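SusD/RagB family nutrient-binding outer membrane lipoprotein (PDB 4F7A) probably binds glycans, likely mucin O-glycans, at the bacterial surface as a SusD-like outer membrane lipoprotein, helping to capture nutrients for uptake. Local coordinates at residues 67-70 / 71-75; 366-370 / 371-375. All coordinates share one frame; numbering follows the deposited sequence. Where two conformers were deposited one is given.

In the fold
Both contacts are local turns of one TPR-like chain of the SusD/RagB family, whose regular structure is almost all helix, and they lie far apart: their centres are about 35 Å from each other and their nearest atoms about 23 Å, so they do not touch. Interaction 1 (67-75) comes first along the chain, in the loop between strand 61-62 and helix 79-82. Interaction 2 (366-375) follows much later, where helix 356-371 ends and the long connection toward helix 416-431 begins. Their centres are about 22 and 20 Å from the middle of the chain. One folds an irregular loop back on itself; the other stops a helix and sends the chain off in a new direction.

Interaction 1 of 2, residues 67-70 / 71-75; sequences KFSD and KNTVY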
# COMPACT_ATOMS: atom_id res chain seq x y z
N LYS A 67 -4.07 -5.70 -25.35
CA LYS A 67 -3.57 -7.08 -25.17
C LYS A 67 -3.67 -7.59 -23.71
O LYS A 67 -3.78 -8.79 -23.49
CB LYS A 67 -2.14 -7.23 -25.73
CG LYS A 67 -1.06 -6.49 -25.02
CD LYS A 67 0.34 -6.94 -25.49
CE LYS A 67 1.39 -6.02 -24.85
NZ LYS A 67 2.81 -6.36 -25.19
N PHE A 68 -3.69 -6.67 -22.74
CA PHE A 68 -3.87 -7.02 -21.33
C PHE A 68 -5.32 -7.02 -20.85
O PHE A 68 -5.58 -7.42 -19.71
CB PHE A 68 -3.08 -6.04 -20.44
CG PHE A 68 -1.57 -6.10 -20.64
CD1 PHE A 68 -0.94 -7.22 -21.20
CD2 PHE A 68 -0.77 -5.04 -20.24
CE1 PHE A 68 0.45 -7.25 -21.36
CE2 PHE A 68 0.61 -5.08 -20.39
CZ PHE A 68 1.23 -6.18 -20.94
N SER A 69 -6.25 -6.59 -21.70
CA SER A 69 -7.61 -6.28 -21.25
C SER A 69 -8.51 -7.51 -21.19
O SER A 69 -9.73 -7.39 -20.96
CB SER A 69 -8.23 -5.19 -22.13
OG SER A 69 -7.62 -3.95 -21.89
N ASP A 70 -7.93 -8.68 -21.43
CA ASP A 70 -8.64 -9.94 -21.24
C ASP A 70 -8.07 -10.70 -20.03
O ASP A 70 -8.38 -11.87 -19.79
CB ASP A 70 -8.61 -10.81 -22.52
CG ASP A 70 -7.20 -11.15 -23.00
OD1 ASP A 70 -6.20 -10.69 -22.41
OD2 ASP A 70 -7.11 -11.88 -23.99
N LYS A 71 -7.27 -10.00 -19.24
CA LYS A 71 -6.64 -10.59 -18.07
C LYS A 71 -7.12 -9.95 -16.75
O LYS A 71 -8.33 -9.98 -16.46
CB LYS A 71 -5.12 -10.59 -18.26
CG LYS A 71 -4.67 -11.37 -19.52
CD LYS A 71 -3.16 -11.26 -19.78
CE LYS A 71 -2.76 -12.09 -20.98
NZ LYS A 71 -3.39 -11.62 -22.24
N ASN A 72 -6.21 -9.38 -15.96
CA ASN A 72 -6.53 -8.97 -14.59
C ASN A 72 -7.67 -7.96 -14.53
O ASN A 72 -8.49 -8.01 -13.62
CB ASN A 72 -5.30 -8.39 -13.88
CG ASN A 72 -4.41 -9.45 -13.28
OD1 ASN A 72 -4.55 -10.62 -13.58
ND2 ASN A 72 -3.46 -9.03 -12.41
N THR A 73 -7.71 -7.04 -15.50
CA THR A 73 -8.71 -5.98 -15.48
C THR A 73 -10.14 -6.53 -15.46
O THR A 73 -11.02 -5.92 -14.85
CB THR A 73 -8.48 -4.95 -16.62
OG1 THR A 73 -9.30 -3.79 -16.39
CG2 THR A 73 -8.77 -5.54 -18.02
N VAL A 74 -10.36 -7.66 -16.13
CA VAL A 74 -11.69 -8.32 -16.15
C VAL A 74 -11.73 -9.52 -15.21
O VAL A 74 -12.58 -10.42 -15.33
CB VAL A 74 -12.13 -8.75 -17.57
CG1 VAL A 74 -12.43 -7.55 -18.44
CG2 VAL A 74 -11.06 -9.71 -18.26
N TYR A 75 -10.85 -9.51 -14.22
CA TYR A 75 -10.80 -10.56 -13.20
C TYR A 75 -10.50 -11.95 -13.76
O TYR A 75 -10.83 -12.95 -13.11
CB TYR A 75 -12.08 -10.61 -12.35
CG TYR A 75 -12.35 -9.46 -11.39
CD1 TYR A 75 -11.33 -8.59 -10.96
CD2 TYR A 75 -13.61 -9.27 -10.88
CE1 TYR A 75 -11.60 -7.57 -10.06
CE2 TYR A 75 -13.89 -8.25 -9.99
CZ TYR A 75 -12.89 -7.41 -9.58
OH TYR A 75 -13.20 -6.42 -8.69
O HOH W 1 -5.30 -6.58 -17.16
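Phe68 and Lys71 close a type I beta turn, Lys71 N donating to Phe68 O at 3.1 Å. Phe68 O has a second partner, a water that donates to it and accepts from Thr73 N, so one carbonyl ties together the turn and the short 3-10 segment that follows. The side chains of Asp70 and Lys71 lie alongside each other and point the same way. Lys71 runs extended until its last torsion (chi4 63°), where the chain bends and turns NZ back toward Asp70 and Lys67 O. There NZ forms a salt bridge with Asp70 OD1 at 3.0 Å, approaching on the syn side and 18° out of the carboxylate plane. The same ammonium group donates to Lys67 O at 3.1 Å, nearly in line with that C=O bond. Lower down, Lys71 CG passes 3.3 Å from Asp70 OD1. Elsewhere methyl groups pack on the backbone of the turn: Thr73 CG2 lies 3.5 Å from Ser69 CA, while the two methyls of Val74 divide their contacts, CG1 against Ser69 O and CG2 against Asp70 C at 3.6 Å. The hydroxyl of Thr73 bonds instead to His62 and Gly301, tying the 3-10 segment to other parts of the chain, and the Phe68 ring meets Trp81 of helix 79-82 edge-to-face. A single lysine ammonium group thus links the carboxylate beside it to a backbone carbonyl four residues earlier, and its positive charge would probably favour the ionised form of Asp70.

Interaction 2 of 2, residues 366-370 / 371-375; sequences TSFSQ and WGAGD
Phe368 O and Ala373 N make the straight bond of a Schellman motif that ends helix 356-371, 2.8 Å long with an N-H...O angle of 167°. Gly372 turns the chain here with a positive phi, and its N donates weakly to Ser369 O. Ala373 CB then packs on Phe368 CG at 4.1 Å, while Gly374 O lies at the edge of the Phe368 ring, near its plane. Gln370 can be followed outward along Trp371. Its CB stands over one face of the indole, 4.1 Å from Trp371 CD1. The chain runs out straight from there, CG trans to the backbone N (chi1 -180°), which carries the amide along the same face: CG makes a CH-pi contact over the face of the five-membered ring, and CD lies 3.7 Å from Trp371 NE1. At the tip NE2 reaches the six-membered ring, 3.4 Å from Trp371 CZ2, the amide plane 26° from that of the indole. OE1 turns to a water, which donates to it, accepts from Ser367 OG and takes a weak bond from Trp371 NE1. Ser367 OG also bonds to Arg278, joining the helix end to the chain just before helix 279-282, whose Tyr282 meets the indole edge-to-face. Replacing Trp371 by an alanine would probably leave the Gln370 amide without the flat surface it lies against and set it freer to turn, while the shared water would lose its indole partner. At the CD1 corner of the indole, Trp371 CD1 comes within 3.2 Å of Ser367 O, the carbonyl that also receives Trp371 N.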
# COMPACT_ATOMS: atom_id res chain seq x y z
N THR A 366 -1.98 18.00 5.66
CA THR A 366 -0.65 17.40 5.59
C THR A 366 -0.37 16.86 4.18
O THR A 366 0.74 17.03 3.65
CB THR A 366 -0.48 16.32 6.70
OG1 THR A 366 -0.54 16.96 7.99
CG2 THR A 366 0.88 15.60 6.57
N SER A 367 -1.36 16.20 3.59
CA SER A 367 -1.26 15.70 2.23
C SER A 367 -1.06 16.84 1.22
O SER A 367 -0.18 16.79 0.37
CB SER A 367 -2.48 14.87 1.88
OG SER A 367 -2.42 14.45 0.54
N PHE A 368 -1.86 17.90 1.34
CA PHE A 368 -1.67 19.06 0.48
C PHE A 368 -0.23 19.59 0.56
O PHE A 368 0.38 19.88 -0.47
CB PHE A 368 -2.61 20.19 0.89
CG PHE A 368 -3.98 20.14 0.26
CD1 PHE A 368 -4.68 18.95 0.13
CD2 PHE A 368 -4.59 21.33 -0.17
CE1 PHE A 368 -5.97 18.94 -0.42
CE2 PHE A 368 -5.86 21.31 -0.72
CZ PHE A 368 -6.55 20.10 -0.81
N SER A 369 0.29 19.73 1.78
CA SER A 369 1.64 20.21 1.99
C SER A 369 2.71 19.28 1.40
O SER A 369 3.69 19.75 0.84
CB SER A 369 1.91 20.41 3.48
OG SER A 369 1.09 21.45 3.99
N GLN A 370 2.53 17.97 1.53
CA GLN A 370 3.44 16.98 0.94
C GLN A 370 3.66 17.26 -0.55
O GLN A 370 4.77 17.14 -1.05
CB GLN A 370 2.83 15.59 1.07
CG GLN A 370 3.65 14.45 0.51
CD GLN A 370 2.95 13.12 0.59
OE1 GLN A 370 2.14 12.89 1.48
NE2 GLN A 370 3.27 12.23 -0.34
N TRP A 371 2.58 17.57 -1.25
CA TRP A 371 2.55 17.68 -2.70
C TRP A 371 2.70 19.10 -3.21
O TRP A 371 2.81 19.31 -4.40
CB TRP A 371 1.25 17.07 -3.25
CG TRP A 371 1.19 15.59 -3.04
CD1 TRP A 371 0.41 14.91 -2.15
CD2 TRP A 371 1.99 14.61 -3.71
NE1 TRP A 371 0.67 13.58 -2.23
CE2 TRP A 371 1.64 13.36 -3.17
CE3 TRP A 371 2.98 14.67 -4.69
CZ2 TRP A 371 2.21 12.16 -3.61
CZ3 TRP A 371 3.56 13.48 -5.13
CH2 TRP A 371 3.16 12.24 -4.58
N GLY A 372 2.72 20.08 -2.31
CA GLY A 372 2.82 21.50 -2.70
C GLY A 372 1.50 22.05 -3.22
O GLY A 372 1.48 22.96 -4.06
N ALA A 373 0.39 21.51 -2.74
CA ALA A 373 -0.94 21.87 -3.24
C ALA A 373 -1.54 23.07 -2.51
O ALA A 373 -2.65 23.51 -2.82
CB ALA A 373 -1.88 20.66 -3.17
N GLY A 374 -0.80 23.60 -1.53
CA GLY A 374 -1.24 24.79 -0.81
C GLY A 374 -2.01 24.45 0.46
O GLY A 374 -1.81 23.39 1.09
N ASP A 375 -2.88 25.37 0.84
CA ASP A 375 -3.65 25.27 2.07
C ASP A 375 -4.99 24.56 1.79
O ASP A 375 -5.62 24.77 0.74
CB ASP A 375 -3.88 26.67 2.66
CG ASP A 375 -4.60 26.63 3.99
OD1 ASP A 375 -3.92 26.45 5.03
OD2 ASP A 375 -5.86 26.79 3.99
O HOH W 2 -0.33 12.68 0.48
O HOH W 3 1.25 23.73 2.45